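SPbeta prophage-derived aminoglycoside N(3')-acetyltransferase-like protein YokD (Bacillus subtilis, PDB 2NYG) binds coenzyme A, forms a homodimer, probably acts as an N-acetyltransferase and may contribute to antibiotic resistance. Local coordinates at residues 50-53 / 54-58; 159-162 / 163-166; 174-177 / 178-182. All blocks are in the same frame, centred on the assembly; numbering follows the deposited sequence.

Contact 1 of 3, residues 50-53 / 54-58; sequences VAVI and QALID
I53 O accepts a hydrogen bond from I57 N at 3.0 Å, with an N-H...O angle of 153°. The side chain of I57 lies beside the same oxygen, and I57 CG1 is 3.4 Å from I53 O. With chi1 at -74°, CG1 of I57 sits next to its own backbone N, on the side where that bond is made. The two isoleucines also meet through their branches. I53 CG2 touches the terminal methyl CD1 of I57 at 4.2 Å. A second pair follows the same spacing: L56 N bonds to V52 O at 3.1 Å. Their side chains meet too, with V52 CG1 4.4 Å from L56 CD1. A55 N bonds to A51 O at 3.2 Å.

These four-residue steps are the pattern of an alpha helix, here helix 48-60. It is the helix of a beta-alpha-beta unit that links strand 32-37 to strand 65-69, parallel neighbours in the mixed sheet. Its sides face different partners. V52 packs on I115 and on I42, a coenzyme A-binding residue, while I53 packs on L118 and F119. V50, A51 and Q54 reach P107, P99 and Y105 of the second subunit.

Q54 runs alongside V50, and both side chains point the same way. The Q54 chain is extended beyond CG (chi2 -178°). It runs back beside V50, with Q54 OE1 4.1 Å from V50 CG2. The other end of the amide has a polar partner: Q54 NE2 hydrogen-bonds to Y122 OH. That bond helps to orient the amide. A55 keeps close to the backbone, with A55 CB 3.4 Å from A51 O.

Contact 2 of 3, residues 159-162 / 163-166; sequences SPLG and KLYI
L164 has chi1 at -60°, which sets CG beside its own backbone N and brings L164 CG to 3.3 Å from P160 O. K163 turns its CG the same way, next to its N, and then bends at the second torsion. Its start also lies near the proline carbonyl, with K163 CB 3.5 Å from P160 O.

P160 O is gripped by two backbone N-H groups. L164 N lies 2.9 Å from P160 O, with a C=O...N angle of 156°. K163 N is also 2.9 Å from P160 O, but it stands above the carbonyl plane, with a C=O...N angle of 109°. One bond spans four residues and the other three. The residue before the helix adds another three-residue step, G162 N to S159 O at 2.7 Å.

These bonds form the start of helix 160-166. S159 is its N-cap: S159 OG accepts a weak bond from L161 N at 3.3 Å. The same OG also hydrogen-bonds to G156 O. Further along, Y165 N makes a weak bond to L161 O at 3.1 Å. L161 CD2 and L164 CD1 only just meet, at 4.5 Å.

The side chains tie the helix to its surroundings. K163 NZ bonds to Q148 OE1. Y165 OH bonds to D257 OD1 of helix 252-268, and the Y165 ring makes a cation-pi contact with R190.

P160 has no N-H to give, and none is needed in the first turn, where no earlier helical carbonyl could receive it. Its carbonyl, in contrast, is used twice. The helix thus starts with three-residue bonds and passes to four-residue bonds, while the serine hydroxyl takes up an amide that the first turn leaves without a backbone acceptor.

Contact 3 of 3, residues 174-177 / 178-182; sequences LGAD and FDSST. With COA (coenzyme A), chain G.
The coenzyme A pocket includes A176 and S180, which meet the same amide carbonyl in the pantetheine arm of the cofactor. A176 CB lies 3.1 Å from COA O9P. S180 OG gives a weak hydrogen bond to COA O9P at 3.4 Å. The first torsion of S180 (chi1 -56°) puts OG beside its own backbone N, and from there it reaches the cofactor. The two residues approach each other at A176 CB and S180 OG, 4.1 Å apart. S38, S40 and Q114 are among the residues that bond other parts of coenzyme A.

The chain leaves strand 170-174 just before A176 and makes a short 3-10 turn at 178-180. S180 N bonds to D177 O across this turn, though the place of that N is less sure. The next residue, S181, is the centre of an inverse gamma turn, with a weak bond from T182 N to S180 O.

D177 holds the start of the turn. Its OD1 accepts from F178 N at 2.7 Å, with an N-H...O angle of 155°, through the lone pair turned away from the other oxygen. The carboxylate passes obliquely by the F178 ring, their planes 44° apart, and D177 OD1 comes to 3.5 Å from F178 CD1. D179 OD1 also comes to 3.4 Å from D177 CB. The two acids keep their charged atoms apart, with D177 OD1 5.1 Å from D179 OD1.

R248 NH2, in a salt bridge, and Q225 NE2 also bind D177 OD1. Three donors therefore meet at one oxygen and limit rotation of the carboxylate. The turn that carries S180 is tied firmly to the protein at D177, whereas its own polar hold on the cofactor is a single weak bond.

From the N terminus, contact 1 comes first, on helix 48-60 between two parallel strands of the mixed sheet. Contact 2 follows on helix 160-166, and contact 3 on the loop between strand 170-174 and helix 183-187. Each is local and closes only a turn of the chain. They run in series, so none nests or crosses. Contacts 1 and 2 do not touch; their nearest atoms are about 13 Å apart. Contact 3 touches both. V52 CG1 packs on L174 CD2 at 4.2 Å, and L161 CD1 packs on T182 O at 3.6 Å. Residues 174-182 thus pack on helix 48-60 at their strand end and on helix 160-166 at T182, and A176 and S180 between them meet coenzyme A.

Contact 1 of 3, residues 50-53 / 54-58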
loop_
_atom_site.group_PDB
_atom_site.type_symbol
_atom_site.label_atom_id
_atom_site.label_comp_id
_atom_site.label_asym_id
_atom_site.label_seq_id
_atom_site.Cartn_x
_atom_site.Cartn_y
_atom_site.Cartn_z
ATOM N N VAL A 50 8.333 -0.832 -6.401
ATOM C CA VAL A 50 9.265 -1.871 -5.961
ATOM C C VAL A 50 10.627 -1.673 -6.620
ATOM O O VAL A 50 11.657 -1.924 -6.010
ATOM C CB VAL A 50 8.762 -3.340 -6.251
ATOM C CG1 VAL A 50 7.256 -3.409 -6.179
ATOM C CG2 VAL A 50 9.281 -3.842 -7.571
ATOM N N ALA A 51 10.636 -1.204 -7.860
ATOM C CA ALA A 51 11.885 -0.977 -8.555
ATOM C C ALA A 51 12.656 0.181 -7.921
ATOM O O ALA A 51 13.889 0.201 -7.935
ATOM C CB ALA A 51 11.617 -0.686 -10.021
ATOM N N VAL A 52 11.936 1.150 -7.365
ATOM C CA VAL A 52 12.601 2.284 -6.757
ATOM C C VAL A 52 13.137 1.860 -5.410
ATOM O O VAL A 52 14.226 2.259 -5.027
ATOM C CB VAL A 52 11.640 3.512 -6.602
ATOM C CG1 VAL A 52 12.378 4.714 -5.988
ATOM C CG2 VAL A 52 11.096 3.905 -7.965
ATOM N N ILE A 53 12.380 1.034 -4.701
ATOM C CA ILE A 53 12.800 0.564 -3.392
ATOM C C ILE A 53 14.060 -0.292 -3.478
ATOM O O ILE A 53 14.947 -0.195 -2.648
ATOM C CB ILE A 53 11.709 -0.280 -2.732
ATOM C CG1 ILE A 53 10.463 0.567 -2.501
ATOM C CG2 ILE A 53 12.231 -0.878 -1.434
ATOM C CD1 ILE A 53 9.286 -0.232 -2.035
ATOM N N GLN A 54 14.132 -1.137 -4.494
ATOM C CA GLN A 54 15.270 -2.018 -4.662
ATOM C C GLN A 54 16.499 -1.247 -5.105
ATOM O O GLN A 54 17.624 -1.606 -4.774
ATOM C CB GLN A 54 14.904 -3.100 -5.660
ATOM C CG GLN A 54 13.626 -3.778 -5.256
ATOM C CD GLN A 54 13.226 -4.889 -6.184
ATOM O OE1 GLN A 54 13.274 -4.746 -7.404
ATOM N NE2 GLN A 54 12.809 -6.003 -5.610
ATOM N N ALA A 55 16.273 -0.176 -5.851
ATOM C CA ALA A 55 17.365 0.654 -6.319
ATOM C C ALA A 55 17.956 1.355 -5.101
ATOM O O ALA A 55 19.161 1.575 -5.014
ATOM C CB ALA A 55 16.851 1.673 -7.334
ATOM N N LEU A 56 17.103 1.696 -4.149
ATOM C CA LEU A 56 17.566 2.351 -2.945
ATOM C C LEU A 56 18.373 1.373 -2.126
ATOM O O LEU A 56 19.421 1.719 -1.578
ATOM C CB LEU A 56 16.377 2.877 -2.133
ATOM C CG LEU A 56 15.965 4.300 -2.514
ATOM C CD1 LEU A 56 14.515 4.563 -2.163
ATOM C CD2 LEU A 56 16.897 5.269 -1.810
ATOM N N ILE A 57 17.881 0.144 -2.058
ATOM C CA ILE A 57 18.549 -0.910 -1.307
ATOM C C ILE A 57 19.875 -1.305 -1.968
ATOM O O ILE A 57 20.887 -1.521 -1.296
ATOM C CB ILE A 57 17.603 -2.125 -1.153
ATOM C CG1 ILE A 57 16.525 -1.778 -0.132
ATOM C CG2 ILE A 57 18.364 -3.346 -0.734
ATOM C CD1 ILE A 57 15.566 -2.866 0.187
ATOM N N ASP A 58 19.868 -1.361 -3.292
ATOM C CA ASP A 58 21.058 -1.719 -4.041
ATOM C C ASP A 58 22.177 -0.736 -3.797
ATOM O O ASP A 58 23.346 -1.112 -3.693
ATOM C CB ASP A 58 20.746 -1.751 -5.532
ATOM C CG ASP A 58 20.141 -3.055 -5.961
ATOM O OD1 ASP A 58 19.672 -3.802 -5.069
ATOM O OD2 ASP A 58 20.137 -3.322 -7.186
#

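Contact 2 of 3, residues 159-162 / 163-166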
loop_
_atom_site.group_PDB
_atom_site.type_symbol
_atom_site.label_atom_id
_atom_site.label_comp_id
_atom_site.label_asym_id
_atom_site.label_seq_id
_atom_site.Cartn_x
_atom_site.Cartn_y
_atom_site.Cartn_z
ATOM N N SER A 159 12.308 10.630 19.532
ATOM C CA SER A 159 11.695 10.051 18.352
ATOM C C SER A 159 12.843 9.658 17.414
ATOM O O SER A 159 14.015 9.947 17.685
ATOM C CB SER A 159 10.794 11.072 17.664
ATOM O OG SER A 159 11.560 12.011 16.935
ATOM N N PRO A 160 12.526 8.991 16.297
ATOM C CA PRO A 160 13.605 8.600 15.387
ATOM C C PRO A 160 14.467 9.743 14.866
ATOM O O PRO A 160 15.613 9.523 14.455
ATOM C CB PRO A 160 12.867 7.865 14.281
ATOM C CG PRO A 160 11.748 7.218 15.040
ATOM C CD PRO A 160 11.260 8.343 15.917
ATOM N N LEU A 161 13.926 10.961 14.869
ATOM C CA LEU A 161 14.686 12.114 14.406
ATOM C C LEU A 161 15.816 12.330 15.385
ATOM O O LEU A 161 16.850 12.904 15.047
ATOM C CB LEU A 161 13.824 13.365 14.347
ATOM C CG LEU A 161 12.717 13.368 13.302
ATOM C CD1 LEU A 161 12.105 14.739 13.214
ATOM C CD2 LEU A 161 13.287 12.977 11.968
ATOM N N GLY A 162 15.609 11.871 16.611
ATOM C CA GLY A 162 16.635 12.007 17.621
ATOM C C GLY A 162 17.798 11.077 17.342
ATOM O O GLY A 162 18.920 11.325 17.767
ATOM N N LYS A 163 17.528 10.002 16.613
ATOM C CA LYS A 163 18.553 9.030 16.288
ATOM C C LYS A 163 19.186 9.357 14.942
ATOM O O LYS A 163 20.316 8.961 14.666
ATOM C CB LYS A 163 17.950 7.634 16.230
ATOM C CG LYS A 163 16.838 7.385 17.222
ATOM C CD LYS A 163 17.349 7.021 18.600
ATOM C CE LYS A 163 16.169 6.637 19.472
ATOM N NZ LYS A 163 16.568 6.172 20.815
ATOM N N LEU A 164 18.466 10.066 14.088
ATOM C CA LEU A 164 19.033 10.411 12.799
ATOM C C LEU A 164 19.917 11.645 12.952
ATOM O O LEU A 164 20.762 11.929 12.102
ATOM C CB LEU A 164 17.926 10.685 11.777
ATOM C CG LEU A 164 16.904 9.591 11.437
ATOM C CD1 LEU A 164 16.124 9.992 10.184
ATOM C CD2 LEU A 164 17.611 8.290 11.171
ATOM N N TYR A 165 19.723 12.381 14.040
ATOM C CA TYR A 165 20.511 13.578 14.261
ATOM C C TYR A 165 21.893 13.273 14.826
ATOM O O TYR A 165 22.881 13.882 14.402
ATOM C CB TYR A 165 19.782 14.545 15.195
ATOM C CG TYR A 165 20.602 15.776 15.534
ATOM C CD1 TYR A 165 20.732 16.837 14.623
ATOM C CD2 TYR A 165 21.287 15.862 16.747
ATOM C CE1 TYR A 165 21.523 17.940 14.918
ATOM C CE2 TYR A 165 22.075 16.961 17.045
ATOM C CZ TYR A 165 22.192 17.991 16.133
ATOM O OH TYR A 165 23.001 19.050 16.432
ATOM N N ILE A 166 21.967 12.333 15.768
ATOM C CA ILE A 166 23.240 11.974 16.394
ATOM C C ILE A 166 24.238 11.310 15.442
ATOM O O ILE A 166 25.396 11.721 15.361
ATOM C CB ILE A 166 23.026 11.054 17.610
ATOM C CG1 ILE A 166 22.126 9.890 17.220
ATOM C CG2 ILE A 166 22.429 11.836 18.768
ATOM C CD1 ILE A 166 21.681 9.030 18.400
#

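Contact 3 of 3, residues 174-177 / 178-182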
loop_
_atom_site.group_PDB
_atom_site.type_symbol
_atom_site.label_atom_id
_atom_site.label_comp_id
_atom_site.label_asym_id
_atom_site.label_seq_id
_atom_site.Cartn_x
_atom_site.Cartn_y
_atom_site.Cartn_z
ATOM N N LEU A 174 13.548 12.991 -3.224
ATOM C CA LEU A 174 13.452 12.361 -4.536
ATOM C C LEU A 174 12.164 12.845 -5.183
ATOM O O LEU A 174 11.094 12.267 -5.018
ATOM C CB LEU A 174 13.472 10.842 -4.354
ATOM C CG LEU A 174 13.288 9.831 -5.473
ATOM C CD1 LEU A 174 13.956 10.255 -6.744
ATOM C CD2 LEU A 174 13.861 8.525 -4.968
ATOM N N GLY A 175 12.275 13.937 -5.911
ATOM C CA GLY A 175 11.094 14.474 -6.530
ATOM C C GLY A 175 10.312 15.346 -5.566
ATOM O O GLY A 175 9.303 15.899 -5.957
ATOM N N ALA A 176 10.758 15.474 -4.319
ATOM C CA ALA A 176 10.053 16.322 -3.351
ATOM C C ALA A 176 10.837 17.580 -3.035
ATOM O O ALA A 176 12.028 17.665 -3.307
ATOM C CB ALA A 176 9.802 15.569 -2.070
ATOM N N ASP A 177 10.162 18.556 -2.446
ATOM C CA ASP A 177 10.815 19.805 -2.076
ATOM C C ASP A 177 10.987 19.853 -0.560
ATOM O O ASP A 177 10.649 18.903 0.146
ATOM C CB ASP A 177 9.999 21.018 -2.545
ATOM C CG ASP A 177 10.883 22.194 -2.963
ATOM O OD1 ASP A 177 11.906 22.466 -2.287
ATOM O OD2 ASP A 177 10.547 22.852 -3.971
ATOM N N PHE A 178 11.507 20.970 -0.073
ATOM C CA PHE A 178 11.746 21.165 1.347
ATOM C C PHE A 178 10.525 21.109 2.253
ATOM O O PHE A 178 10.622 20.719 3.417
ATOM C CB PHE A 178 12.457 22.486 1.552
ATOM C CG PHE A 178 13.884 22.470 1.109
ATOM C CD1 PHE A 178 14.316 23.295 0.073
ATOM C CD2 PHE A 178 14.807 21.643 1.746
ATOM C CE1 PHE A 178 15.653 23.300 -0.321
ATOM C CE2 PHE A 178 16.142 21.638 1.361
ATOM C CZ PHE A 178 16.569 22.470 0.326
ATOM N N ASP A 179 9.377 21.495 1.716
ATOM C CA ASP A 179 8.134 21.506 2.479
ATOM C C ASP A 179 7.796 20.130 3.025
ATOM O O ASP A 179 6.870 20.000 3.814
ATOM C CB ASP A 179 6.983 21.998 1.603
ATOM C CG ASP A 179 6.648 21.028 0.493
ATOM O OD1 ASP A 179 7.567 20.635 -0.256
ATOM O OD2 ASP A 179 5.466 20.651 0.369
ATOM N N SER A 180 8.555 19.122 2.597
ATOM C CA SER A 180 8.367 17.730 3.015
ATOM C C SER A 180 9.465 17.219 3.915
ATOM O O SER A 180 9.403 16.082 4.337
ATOM C CB SER A 180 8.331 16.789 1.810
ATOM O OG SER A 180 7.340 17.145 0.863
ATOM N N SER A 181 10.482 18.034 4.185
ATOM C CA SER A 181 11.607 17.605 5.025
ATOM C C SER A 181 11.278 17.431 6.484
ATOM O O SER A 181 11.615 18.273 7.301
ATOM C CB SER A 181 12.777 18.576 4.934
ATOM O OG SER A 181 13.639 18.218 3.883
ATOM N N THR A 182 10.656 16.311 6.814
ATOM C CA THR A 182 10.283 16.030 8.181
ATOM C C THR A 182 11.360 16.335 9.227
ATOM O O THR A 182 11.028 16.674 10.356
ATOM C CB THR A 182 9.853 14.562 8.316
ATOM O OG1 THR A 182 8.724 14.330 7.477
ATOM C CG2 THR A 182 9.459 14.250 9.737
HETATM N N1A COA G . 6.345 5.434 -12.780
HETATM C C2A COA G . 6.027 6.759 -12.455
HETATM N N3A COA G . 4.810 7.028 -11.864
HETATM C C4A COA G . 3.916 6.013 -11.599
HETATM C C5A COA G . 4.196 4.668 -11.903
HETATM C C6A COA G . 5.429 4.379 -12.511
HETATM N N6A COA G . 5.752 3.132 -12.827
HETATM N N7A COA G . 3.128 3.907 -11.522
HETATM C C8A COA G . 2.193 4.747 -10.986
HETATM N N9A COA G . 2.695 6.064 -11.039
HETATM C C1B COA G . 2.078 7.339 -10.605
HETATM C C2B COA G . 0.537 7.355 -10.389
HETATM O O2B COA G . -0.238 7.303 -11.606
HETATM C C3B COA G . 0.336 8.648 -9.620
HETATM O O3B COA G . 0.220 9.661 -10.666
HETATM P P3B COA G . -0.964 10.783 -10.766
HETATM O O7A COA G . -1.927 10.655 -9.560
HETATM O O8A COA G . -1.800 10.532 -11.999
HETATM O O9A COA G . -0.322 12.145 -10.842
HETATM C C4B COA G . 1.626 8.794 -8.767
HETATM O O4B COA G . 2.609 7.960 -9.420
HETATM C C5B COA G . 1.478 8.327 -7.280
HETATM O O5B COA G . 2.779 8.541 -6.655
HETATM P P1A COA G . 2.874 9.261 -5.244
HETATM O O1A COA G . 4.297 9.404 -4.811
HETATM O O2A COA G . 2.055 8.491 -4.200
HETATM O O3A COA G . 2.167 10.611 -5.528
HETATM P P2A COA G . 2.789 11.872 -6.302
HETATM O O4A COA G . 1.929 12.153 -7.483
HETATM O O5A COA G . 4.232 11.665 -6.753
HETATM O O6A COA G . 2.689 12.958 -5.093
HETATM C CBP COA G . 3.742 13.396 -2.828
HETATM C CCP COA G . 3.853 13.397 -4.382
HETATM C CDP COA G . 2.262 13.507 -2.384
HETATM C CEP COA G . 4.403 12.087 -2.341
HETATM C CAP COA G . 4.400 14.712 -2.289
HETATM O OAP COA G . 4.817 15.484 -3.439
HETATM C C9P COA G . 5.625 14.513 -1.363
HETATM O O9P COA G . 6.787 15.065 -1.810
HETATM N N8P COA G . 5.642 13.835 -0.186
HETATM C C7P COA G . 6.905 13.543 0.529
HETATM C C6P COA G . 7.087 12.129 1.100
#